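Putative monooxygenase (Fusobacterium nucleatum subsp. nucleatum, PDB 3MCS) probably acts as a monooxygenase of the antibiotic biosynthesis monooxygenase family, with two such regions in one chain. Local coordinates at residues Phe45-Glu50 with Ala200-Leu205; Asn112-Tyr117 with Lys169-Tyr174; Glu139-Glu144 with Ala180-Asp185; Thr147-Leu152 with Phe165-Asp170. One frame throughout, in Å; residues are numbered along the deposited sequence.

Interaction 1 of 4, residues Phe45-Glu50 with Ala200-Leu205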
# COMPACT_ATOMS: atom_id res chain seq x y z
N PHE A 45 -3.37 5.39 -3.69
CA PHE A 45 -4.18 4.20 -3.84
C PHE A 45 -5.20 4.09 -2.73
O PHE A 45 -4.84 3.83 -1.61
CB PHE A 45 -3.24 3.00 -3.81
CG PHE A 45 -2.06 3.14 -4.74
CD1 PHE A 45 -0.94 3.84 -4.36
CD2 PHE A 45 -2.08 2.55 -5.99
CE1 PHE A 45 0.15 3.98 -5.22
CE2 PHE A 45 -1.00 2.67 -6.85
CZ PHE A 45 0.12 3.40 -6.46
N ALA A 46 -6.46 4.34 -3.02
CA ALA A 46 -7.53 4.23 -2.03
C ALA A 46 -8.25 2.90 -2.18
O ALA A 46 -8.68 2.57 -3.28
CB ALA A 46 -8.51 5.37 -2.18
N ALA A 47 -8.36 2.16 -1.09
CA ALA A 47 -9.04 0.87 -1.06
C ALA A 47 -9.88 0.78 0.21
O ALA A 47 -9.81 1.66 1.06
CB ALA A 47 -8.04 -0.26 -1.09
N THR A 48 -10.67 -0.28 0.34
CA THR A 48 -11.54 -0.45 1.49
C THR A 48 -11.55 -1.91 1.94
O THR A 48 -11.51 -2.81 1.11
CB THR A 48 -13.01 -0.06 1.15
OG1 THR A 48 -13.08 1.23 0.56
CG2 THR A 48 -13.86 -0.05 2.37
N ASP A 49 -11.63 -2.11 3.25
CA ASP A 49 -11.82 -3.43 3.87
C ASP A 49 -13.20 -3.36 4.52
O ASP A 49 -13.41 -2.59 5.43
CB ASP A 49 -10.73 -3.70 4.90
CG ASP A 49 -10.79 -5.10 5.49
OD1 ASP A 49 -11.66 -5.90 5.11
OD2 ASP A 49 -9.94 -5.40 6.36
N GLU A 50 -14.16 -4.13 4.02
CA GLU A 50 -15.53 -4.08 4.55
C GLU A 50 -15.89 -5.17 5.58
O GLU A 50 -17.02 -5.20 6.08
CB GLU A 50 -16.55 -4.05 3.40
CG GLU A 50 -16.37 -2.83 2.49
CD GLU A 50 -17.66 -2.38 1.79
OE1 GLU A 50 -18.37 -3.23 1.18
OE2 GLU A 50 -17.94 -1.15 1.85
N ALA A 200 -4.94 -8.62 4.05
CA ALA A 200 -6.23 -8.04 3.80
C ALA A 200 -6.44 -7.85 2.32
O ALA A 200 -5.81 -7.02 1.69
CB ALA A 200 -6.33 -6.71 4.50
N GLU A 201 -7.33 -8.66 1.77
CA GLU A 201 -7.73 -8.50 0.40
C GLU A 201 -8.59 -7.24 0.44
O GLU A 201 -9.44 -7.10 1.30
CB GLU A 201 -8.52 -9.71 -0.09
CG GLU A 201 -7.76 -11.02 -0.02
CD GLU A 201 -8.51 -12.17 -0.67
OE1 GLU A 201 -9.54 -11.93 -1.34
OE2 GLU A 201 -8.05 -13.32 -0.52
N LEU A 202 -8.34 -6.31 -0.46
CA LEU A 202 -9.02 -5.02 -0.43
C LEU A 202 -9.83 -4.67 -1.68
O LEU A 202 -9.45 -4.99 -2.80
CB LEU A 202 -7.98 -3.91 -0.19
CG LEU A 202 -7.22 -3.88 1.14
CD1 LEU A 202 -6.13 -2.79 1.09
CD2 LEU A 202 -8.13 -3.64 2.32
N GLN A 203 -10.93 -3.99 -1.44
CA GLN A 203 -11.87 -3.53 -2.43
C GLN A 203 -11.35 -2.19 -2.96
O GLN A 203 -11.32 -1.19 -2.25
CB GLN A 203 -13.23 -3.41 -1.73
CG GLN A 203 -14.47 -3.00 -2.52
CD GLN A 203 -15.72 -2.91 -1.62
OE1 GLN A 203 -16.25 -1.84 -1.37
NE2 GLN A 203 -16.16 -4.05 -1.11
N VAL A 204 -10.90 -2.16 -4.20
CA VAL A 204 -10.37 -0.93 -4.80
C VAL A 204 -11.40 0.22 -4.88
O VAL A 204 -12.53 0.01 -5.27
CB VAL A 204 -9.79 -1.24 -6.20
CG1 VAL A 204 -9.53 0.01 -6.96
CG2 VAL A 204 -8.51 -2.03 -6.06
N LEU A 205 -11.00 1.44 -4.54
CA LEU A 205 -11.88 2.61 -4.57
C LEU A 205 -11.45 3.59 -5.68
O LEU A 205 -12.22 3.88 -6.57
CB LEU A 205 -11.90 3.30 -3.22
CG LEU A 205 -13.11 4.20 -2.99
CD1 LEU A 205 -13.13 4.61 -1.53
CD2 LEU A 205 -13.16 5.41 -3.92
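Leu-202 divides its branches between Ala-47 and Asp-49 of the facing strand. Its CB lies 3.8 Å from Ala-47 CB and its CD1 also touches that methyl, while Leu-202 CD2 stops 3.7 Å from Asp-49 CB. Further along, Ala-46 and Leu-205 bring their CB atoms to 4.1 Å, and CD1 of Leu-205 passes Thr-48 at a slant. The hydroxyl of Thr-48 is hydrogen-bonded to Tyr-23 of helix 20-37, which also lies against Leu-205. Gln-203 points from the same face of the sheet as Thr-48. Its CG is anti to the backbone N (chi1 -178°) and the chain stays extended, carrying the amide past Thr-48 to Glu-50. There the carboxylate and amide planes stand 70° apart, and Gln-203 NE2 gives Glu-50 OE1 a weak hydrogen bond of 3.3 Å. The backbones are joined more firmly: Thr-48 and Gln-203 form a reciprocal antiparallel pair, N to O at 2.8 Å from Thr-48 to Gln-203 and 2.9 Å from Gln-203 to Thr-48, and Leu-205 N bonds to Ala-46 O. This pairing splices strand 41-49, in the first monooxygenase-like region, to the late strand 194-209. The chemistry implies a seam held by main-chain bonds and apolar alanine and leucine side chains; the weak amide bond probably adds little, and Glu-50 also has a like charge, Glu-20, close by.

Interaction 2 of 4, residues Asn112-Tyr117 with Lys169-Tyr174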
# COMPACT_ATOMS: atom_id res chain seq x y z
N ASN A 112 -11.84 -5.41 -12.60
CA ASN A 112 -10.99 -6.53 -12.19
C ASN A 112 -9.74 -6.21 -11.35
O ASN A 112 -9.09 -7.14 -10.87
CB ASN A 112 -10.54 -7.31 -13.44
CG ASN A 112 -11.62 -8.25 -13.98
OD1 ASN A 112 -12.80 -8.09 -13.68
ND2 ASN A 112 -11.21 -9.24 -14.76
N THR A 113 -9.39 -4.93 -11.18
CA THR A 113 -8.20 -4.57 -10.41
C THR A 113 -8.33 -5.14 -8.97
O THR A 113 -9.35 -4.99 -8.33
CB THR A 113 -7.98 -3.04 -10.37
OG1 THR A 113 -8.13 -2.48 -11.67
CG2 THR A 113 -6.61 -2.69 -9.86
N PHE A 114 -7.28 -5.81 -8.50
CA PHE A 114 -7.29 -6.50 -7.21
C PHE A 114 -6.10 -6.09 -6.35
O PHE A 114 -4.95 -6.32 -6.74
CB PHE A 114 -7.27 -7.99 -7.48
CG PHE A 114 -7.49 -8.85 -6.27
CD1 PHE A 114 -8.78 -9.17 -5.87
CD2 PHE A 114 -6.41 -9.37 -5.57
CE1 PHE A 114 -8.98 -9.99 -4.77
CE2 PHE A 114 -6.60 -10.18 -4.48
CZ PHE A 114 -7.89 -10.49 -4.07
N ALA A 115 -6.38 -5.52 -5.18
CA ALA A 115 -5.37 -5.03 -4.28
C ALA A 115 -5.35 -5.82 -2.96
O ALA A 115 -6.39 -6.23 -2.46
CB ALA A 115 -5.64 -3.57 -4.00
N VAL A 116 -4.14 -6.03 -2.42
CA VAL A 116 -3.94 -6.75 -1.16
C VAL A 116 -2.93 -6.02 -0.31
O VAL A 116 -2.00 -5.43 -0.86
CB VAL A 116 -3.38 -8.14 -1.40
CG1 VAL A 116 -3.37 -8.91 -0.11
CG2 VAL A 116 -4.22 -8.87 -2.43
N TYR A 117 -3.14 -6.02 1.01
CA TYR A 117 -2.20 -5.38 1.94
C TYR A 117 -1.90 -6.33 3.08
O TYR A 117 -2.79 -6.74 3.83
CB TYR A 117 -2.74 -4.06 2.47
CG TYR A 117 -1.80 -3.33 3.40
CD1 TYR A 117 -0.59 -2.85 2.97
CD2 TYR A 117 -2.17 -3.07 4.72
CE1 TYR A 117 0.28 -2.15 3.85
CE2 TYR A 117 -1.34 -2.38 5.61
CZ TYR A 117 -0.11 -1.92 5.18
OH TYR A 117 0.69 -1.23 6.09
N LYS A 169 -3.70 -7.35 -11.97
CA LYS A 169 -4.64 -6.98 -13.05
C LYS A 169 -6.02 -7.59 -12.80
O LYS A 169 -7.06 -6.98 -13.14
CB LYS A 169 -4.11 -7.33 -14.47
CG LYS A 169 -4.31 -8.77 -14.93
CD LYS A 169 -3.70 -9.07 -16.31
CE LYS A 169 -3.90 -10.57 -16.64
NZ LYS A 169 -3.11 -11.05 -17.79
N ASP A 170 -6.02 -8.78 -12.21
CA ASP A 170 -7.25 -9.51 -11.89
C ASP A 170 -7.01 -10.53 -10.79
O ASP A 170 -5.87 -10.90 -10.47
CB ASP A 170 -7.85 -10.16 -13.15
CG ASP A 170 -6.91 -11.11 -13.85
OD1 ASP A 170 -5.99 -11.65 -13.19
OD2 ASP A 170 -7.10 -11.34 -15.06
N ILE A 171 -8.11 -10.99 -10.22
CA ILE A 171 -8.08 -11.89 -9.08
C ILE A 171 -7.38 -13.21 -9.38
O ILE A 171 -6.71 -13.76 -8.51
CB ILE A 171 -9.52 -12.10 -8.56
CG1 ILE A 171 -9.50 -12.79 -7.19
CG2 ILE A 171 -10.36 -12.85 -9.62
CD1 ILE A 171 -10.83 -12.65 -6.44
N ASP A 172 -7.47 -13.68 -10.62
CA ASP A 172 -6.79 -14.91 -10.99
C ASP A 172 -5.27 -14.74 -10.88
O ASP A 172 -4.58 -15.62 -10.39
CB ASP A 172 -7.17 -15.39 -12.41
CG ASP A 172 -8.68 -15.51 -12.59
OD1 ASP A 172 -9.35 -14.45 -12.78
OD2 ASP A 172 -9.17 -16.66 -12.54
N SER A 173 -4.76 -13.59 -11.32
CA SER A 173 -3.33 -13.33 -11.28
C SER A 173 -2.79 -13.47 -9.86
O SER A 173 -1.73 -14.06 -9.64
CB SER A 173 -3.02 -11.93 -11.83
OG SER A 173 -3.38 -11.80 -13.19
N TYR A 174 -3.53 -12.93 -8.91
CA TYR A 174 -3.16 -13.01 -7.50
C TYR A 174 -3.21 -14.44 -6.97
O TYR A 174 -2.31 -14.87 -6.25
CB TYR A 174 -4.09 -12.12 -6.67
CG TYR A 174 -3.99 -12.37 -5.19
CD1 TYR A 174 -2.89 -11.96 -4.48
CD2 TYR A 174 -5.00 -13.02 -4.51
CE1 TYR A 174 -2.78 -12.19 -3.12
CE2 TYR A 174 -4.90 -13.27 -3.16
CZ TYR A 174 -3.80 -12.85 -2.47
OH TYR A 174 -3.72 -13.10 -1.13
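The rings of Phe-114 and Tyr-174 meet obliquely, their planes 35° apart and their centroids separated by 5.0 Å. Over one face of the Phe-114 ring lies the side chain of Ile-171, whose CG1 makes a CH-pi contact 4.1 Å from the centroid of the Phe-114 ring; CD1 of the same isoleucine continues outward past CE1. One face of the Tyr-174 ring receives both Phe-114 CE2 and a methyl of Val-116: Val-116 CG2 sits 4.0 Å from the centroid of the Tyr-174 ring, displaced toward its rim. The Tyr-174 ring also meets Tyr-168 edge-to-face, and its hydroxyl is hydrogen-bonded to Arg-199. Phe-114 reaches the helix because its CG is anti to the backbone N (chi1 -171°). At the helix start, Asp-170 is the N-cap: its OD1 accepts from Ser-173 N at 3.0 Å and from Ser-173 OG, the two donors arriving from opposite faces of the carboxylate plane. Asn-112 lies alongside, its side chain pointing the same way as that of Asp-170, and Asn-112 O receives a CA-H...O contact of 3.2 Å from Asp-170 CA. The contact thus packs the first turn of helix 171-178 against the Phe-114 and Val-116 side chains of strand 114-122, which is itself hydrogen-bonded on one side to strand 161-168 and on the other to strand 194-209.

Interaction 3 of 4, residues Glu139-Glu144 with Ala180-Asp185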
# COMPACT_ATOMS: atom_id res chain seq x y z
N GLU A 139 10.37 -9.50 -5.70
CA GLU A 139 10.88 -9.24 -7.08
C GLU A 139 10.43 -10.29 -8.10
O GLU A 139 10.11 -9.94 -9.24
CB GLU A 139 12.41 -9.12 -7.13
CG GLU A 139 12.90 -7.81 -6.60
CD GLU A 139 14.40 -7.65 -6.63
OE1 GLU A 139 15.10 -8.62 -7.03
OE2 GLU A 139 14.89 -6.55 -6.26
N THR A 140 10.44 -11.56 -7.70
CA THR A 140 9.95 -12.63 -8.55
C THR A 140 8.48 -12.34 -8.89
O THR A 140 8.08 -12.45 -10.06
CB THR A 140 10.05 -14.02 -7.86
OG1 THR A 140 11.36 -14.21 -7.32
CG2 THR A 140 9.74 -15.14 -8.87
N THR A 141 7.71 -11.91 -7.89
CA THR A 141 6.29 -11.58 -8.09
C THR A 141 6.09 -10.50 -9.14
O THR A 141 5.24 -10.63 -10.01
CB THR A 141 5.60 -11.15 -6.77
OG1 THR A 141 5.55 -12.26 -5.87
CG2 THR A 141 4.20 -10.67 -7.02
N PHE A 142 6.89 -9.44 -9.09
CA PHE A 142 6.69 -8.34 -10.03
C PHE A 142 6.88 -8.78 -11.46
O PHE A 142 6.20 -8.26 -12.34
CB PHE A 142 7.62 -7.16 -9.74
CG PHE A 142 7.27 -5.92 -10.54
CD1 PHE A 142 6.12 -5.20 -10.24
CD2 PHE A 142 8.08 -5.48 -11.58
CE1 PHE A 142 5.79 -4.07 -10.96
CE2 PHE A 142 7.75 -4.34 -12.30
CZ PHE A 142 6.60 -3.62 -11.98
N ASN A 143 7.80 -9.72 -11.68
CA ASN A 143 8.04 -10.26 -13.02
C ASN A 143 6.97 -11.26 -13.45
O ASN A 143 6.91 -11.66 -14.62
CB ASN A 143 9.44 -10.90 -13.11
CG ASN A 143 10.59 -9.90 -12.91
OD1 ASN A 143 10.40 -8.71 -12.62
ND2 ASN A 143 11.80 -10.39 -13.08
N GLU A 144 6.12 -11.68 -12.52
CA GLU A 144 5.01 -12.56 -12.84
C GLU A 144 4.05 -11.75 -13.72
O GLU A 144 3.94 -10.54 -13.58
CB GLU A 144 4.28 -12.99 -11.56
CG GLU A 144 3.46 -14.24 -11.64
CD GLU A 144 4.23 -15.46 -11.20
OE1 GLU A 144 5.42 -15.58 -11.59
OE2 GLU A 144 3.65 -16.29 -10.46
N ALA A 180 1.66 -20.72 -6.61
CA ALA A 180 2.89 -21.09 -7.31
C ALA A 180 3.92 -21.70 -6.37
O ALA A 180 4.03 -21.29 -5.22
CB ALA A 180 3.50 -19.88 -8.02
N LYS A 181 4.70 -22.65 -6.89
CA LYS A 181 5.71 -23.34 -6.08
C LYS A 181 6.62 -22.36 -5.32
O LYS A 181 6.83 -22.53 -4.13
CB LYS A 181 6.52 -24.33 -6.96
CG LYS A 181 7.41 -25.34 -6.17
CD LYS A 181 8.08 -26.41 -7.05
N TYR A 182 7.13 -21.32 -5.98
CA TYR A 182 8.04 -20.36 -5.32
C TYR A 182 7.41 -19.64 -4.12
O TYR A 182 8.12 -19.25 -3.18
CB TYR A 182 8.58 -19.32 -6.30
CG TYR A 182 7.60 -18.20 -6.66
CD1 TYR A 182 6.74 -18.32 -7.74
CD2 TYR A 182 7.56 -17.03 -5.93
CE1 TYR A 182 5.85 -17.30 -8.07
CE2 TYR A 182 6.67 -16.00 -6.24
CZ TYR A 182 5.83 -16.14 -7.31
OH TYR A 182 4.98 -15.11 -7.62
N PHE A 183 6.10 -19.42 -4.16
CA PHE A 183 5.43 -18.75 -3.05
C PHE A 183 5.06 -19.74 -1.95
O PHE A 183 5.25 -19.45 -0.77
CB PHE A 183 4.18 -18.00 -3.52
CG PHE A 183 3.61 -17.07 -2.49
CD1 PHE A 183 4.13 -15.80 -2.33
CD2 PHE A 183 2.58 -17.48 -1.66
CE1 PHE A 183 3.61 -14.96 -1.37
CE2 PHE A 183 2.07 -16.65 -0.72
CZ PHE A 183 2.58 -15.39 -0.56
N LYS A 184 4.53 -20.91 -2.34
CA LYS A 184 4.22 -21.96 -1.37
C LYS A 184 5.49 -22.35 -0.60
O LYS A 184 5.46 -22.48 0.62
CB LYS A 184 3.59 -23.19 -2.05
CG LYS A 184 2.14 -23.04 -2.47
CD LYS A 184 1.58 -24.37 -3.03
N ASP A 185 6.60 -22.53 -1.33
CA ASP A 185 7.88 -22.87 -0.71
C ASP A 185 8.29 -21.82 0.29
O ASP A 185 8.88 -22.16 1.32
CB ASP A 185 9.01 -22.99 -1.75
CG ASP A 185 8.90 -24.25 -2.60
OD1 ASP A 185 8.12 -25.15 -2.26
OD2 ASP A 185 9.61 -24.31 -3.63
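Tyr-182 reaches from helix 181-190 across to Thr-140 and Thr-141 of helix 127-143 and to Glu-144 in the segment that follows. From CB the side chain leaves with CG between the backbone N and the carbonyl carbon (chi1 77°), which swings the ring across the gap between the helices. On one ring face lies CB of the following residue, Phe-183, offset toward the rim. The opposite face is covered by Thr-140: its CG2 stands 4.1 Å from the centroid of the Tyr-182 ring, only 10° off the ring normal, a CH-pi contact over the centre whose nearest ring atoms are CD2 and CE2. Along the rim, CE2 faces Thr-141 OG1, and CE1 lies 3.4 Å from Glu-144 OE2. At the tip, OH gives a weak hydrogen bond of 3.4 Å to Glu-144 OE2; the carboxylate meets the ring at its edge, the two planes nearly perpendicular at 86°. Glu-144 comes from the opposite direction, bent about its CB-CG bond. The phenol's stronger partner is His-177 ND1, in the preceding helix 171-178, whereas Thr-141 OG1 is hydrogen-bonded to Ile-137 O within its own helix. A tyrosine clasped between a threonine methyl and its own helix, its hydroxyl bonded to His-177 and only weakly to Glu-144, joins two helices at the protein surface, consistent with the helical layer outside the sheet of the dimeric alpha-beta barrel fold.

Interaction 4 of 4, residues Thr147-Leu152 with Phe165-Asp170; sequences TLLVYL and FEVYKD
Leu-149 and Phe-165 cross at an angle, the leucine's CD2 coming 3.6 Å from Phe-165 CD2. The same methyl sits 3.7 Å above the plane of the Tyr-151 ring, over its centre, and Leu-149 CB packs at 4.0 Å against Val-167 CB. These four side chains share one face of the hairpin formed by strands 147-155 and 161-168. On the other, Thr-147 and Tyr-168 point the same way, OG1 of the threonine lying 3.7 Å from Tyr-168 CE2, and Tyr-168 OH donates to Glu-166 OE1 from above the carboxylate plane. Main-chain bonds hold these side chains in line. Tyr-151 N binds Phe-165 O at 2.8 Å in a nearly straight bond (174°), Phe-165 N returns to Tyr-151 O, and Val-167 N bonds to Leu-149 O. Then a classic beta bulge intervenes: Leu-148 N (2.9 Å) and Leu-149 N (3.1 Å) both reach Val-167 O, from the same face of its plane. Leu-148 packs its CD1 on Lys-169. Further out, Phe-45 meets Phe-165 edge-to-face, and the backbone O of Thr-141 is hydrogen-bonded to Thr-147 OG1. The faces therefore differ in chemistry: one is apolar, with Leu-149, Val-167, Phe-165 and the ring of Tyr-151, whose hydroxyl Asp-104 takes up; the other buries the Glu-166 carboxylate under a tyrosine hydroxyl. An acetate ion, probably from the crystallisation liquor, lies about 5 Å from the Glu-166 side chain and may mark a pocket.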
# COMPACT_ATOMS: atom_id res chain seq x y z
N THR A 147 1.02 -8.91 -12.44
CA THR A 147 1.38 -8.08 -11.31
C THR A 147 1.52 -6.64 -11.80
O THR A 147 2.26 -6.39 -12.73
CB THR A 147 2.70 -8.51 -10.67
OG1 THR A 147 2.64 -9.90 -10.36
CG2 THR A 147 2.96 -7.74 -9.39
N LEU A 148 0.79 -5.71 -11.19
CA LEU A 148 0.90 -4.30 -11.60
C LEU A 148 1.76 -3.48 -10.62
O LEU A 148 2.38 -2.49 -11.03
CB LEU A 148 -0.49 -3.67 -11.75
CG LEU A 148 -1.44 -4.30 -12.78
CD1 LEU A 148 -2.82 -3.61 -12.79
CD2 LEU A 148 -0.83 -4.26 -14.15
N LEU A 149 1.87 -3.91 -9.37
CA LEU A 149 2.59 -3.12 -8.35
C LEU A 149 2.98 -3.93 -7.12
O LEU A 149 2.23 -4.78 -6.69
CB LEU A 149 1.68 -1.94 -7.92
CG LEU A 149 2.05 -0.94 -6.84
CD1 LEU A 149 1.17 0.29 -6.93
CD2 LEU A 149 1.96 -1.55 -5.46
N VAL A 150 4.17 -3.67 -6.59
CA VAL A 150 4.60 -4.27 -5.34
C VAL A 150 5.38 -3.21 -4.57
O VAL A 150 6.40 -2.73 -5.05
CB VAL A 150 5.47 -5.56 -5.52
CG1 VAL A 150 4.67 -6.65 -6.18
CG2 VAL A 150 6.76 -5.29 -6.31
N TYR A 151 4.87 -2.79 -3.41
CA TYR A 151 5.63 -1.90 -2.54
C TYR A 151 5.95 -2.68 -1.26
O TYR A 151 5.03 -3.13 -0.57
CB TYR A 151 4.89 -0.61 -2.17
CG TYR A 151 4.49 0.33 -3.30
CD1 TYR A 151 5.14 0.32 -4.55
CD2 TYR A 151 3.54 1.31 -3.08
CE1 TYR A 151 4.77 1.20 -5.57
CE2 TYR A 151 3.17 2.20 -4.08
CZ TYR A 151 3.79 2.15 -5.32
OH TYR A 151 3.42 3.05 -6.30
N LEU A 152 7.23 -2.84 -0.97
CA LEU A 152 7.68 -3.60 0.20
C LEU A 152 8.57 -2.73 1.06
O LEU A 152 9.55 -2.15 0.57
CB LEU A 152 8.49 -4.83 -0.24
CG LEU A 152 9.13 -5.68 0.87
CD1 LEU A 152 8.07 -6.39 1.72
CD2 LEU A 152 10.06 -6.68 0.27
N PHE A 165 2.25 -3.94 0.00
CA PHE A 165 1.09 -3.53 -0.77
C PHE A 165 1.31 -4.00 -2.18
O PHE A 165 2.37 -3.77 -2.74
CB PHE A 165 0.93 -2.02 -0.79
CG PHE A 165 -0.30 -1.55 -1.54
CD1 PHE A 165 -1.57 -1.89 -1.10
CD2 PHE A 165 -0.18 -0.74 -2.67
CE1 PHE A 165 -2.71 -1.45 -1.77
CE2 PHE A 165 -1.31 -0.28 -3.35
CZ PHE A 165 -2.58 -0.65 -2.90
N GLU A 166 0.32 -4.65 -2.76
CA GLU A 166 0.45 -5.19 -4.10
C GLU A 166 -0.86 -5.12 -4.87
O GLU A 166 -1.91 -5.39 -4.33
CB GLU A 166 1.01 -6.62 -4.04
CG GLU A 166 0.35 -7.53 -3.02
CD GLU A 166 1.04 -8.89 -2.88
OE1 GLU A 166 1.95 -9.22 -3.68
OE2 GLU A 166 0.65 -9.63 -1.94
N VAL A 167 -0.76 -4.74 -6.15
CA VAL A 167 -1.92 -4.63 -7.02
C VAL A 167 -1.73 -5.59 -8.20
O VAL A 167 -0.63 -5.69 -8.71
CB VAL A 167 -2.09 -3.20 -7.48
CG1 VAL A 167 -3.28 -3.08 -8.40
CG2 VAL A 167 -2.25 -2.26 -6.26
N TYR A 168 -2.80 -6.29 -8.59
CA TYR A 168 -2.82 -7.26 -9.69
C TYR A 168 -3.87 -6.89 -10.73
O TYR A 168 -4.85 -6.19 -10.42
CB TYR A 168 -3.08 -8.67 -9.14
CG TYR A 168 -2.00 -9.18 -8.22
CD1 TYR A 168 -1.98 -8.83 -6.88
CD2 TYR A 168 -0.98 -10.01 -8.68
CE1 TYR A 168 -0.98 -9.25 -6.03
CE2 TYR A 168 0.03 -10.46 -7.83
CZ TYR A 168 0.03 -10.07 -6.50
OH TYR A 168 1.01 -10.51 -5.63
N LYS A 169 -3.70 -7.35 -11.97
CA LYS A 169 -4.64 -6.98 -13.05
C LYS A 169 -6.02 -7.59 -12.80
O LYS A 169 -7.06 -6.98 -13.14
CB LYS A 169 -4.11 -7.33 -14.47
CG LYS A 169 -4.31 -8.77 -14.93
CD LYS A 169 -3.70 -9.07 -16.31
CE LYS A 169 -3.90 -10.57 -16.64
NZ LYS A 169 -3.11 -11.05 -17.79
N ASP A 170 -6.02 -8.78 -12.21
CA ASP A 170 -7.25 -9.51 -11.89
C ASP A 170 -7.01 -10.53 -10.79
O ASP A 170 -5.87 -10.90 -10.47
CB ASP A 170 -7.85 -10.16 -13.15
CG ASP A 170 -6.91 -11.11 -13.85
OD1 ASP A 170 -5.99 -11.65 -13.19
OD2 ASP A 170 -7.10 -11.34 -15.06

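Overall arrangement
Interactions 1, 2 and 4 share one antiparallel sheet. Interactions 2 and 4, with centres about 8 Å apart, have Lys-169 and Asp-170 in common, and strands 114-122 and 161-168 join them through main-chain bonds. Interaction 1, centred about 11 Å from interaction 2, adds strand 194-209 on the other edge of 114-122 and meets interaction 4 where Phe-45 packs on Leu-149 and Phe-165. Interaction 3 lies outside the sheet, its centre about 12 Å from that of interaction 4, which it touches through Thr-141 and through Phe-142 packed on Thr-147. Tyr-168 meets both Tyr-174 and His-177, and His-177 holds the Tyr-182 hydroxyl; the acetate near Glu-166 may mark a pocket nearby.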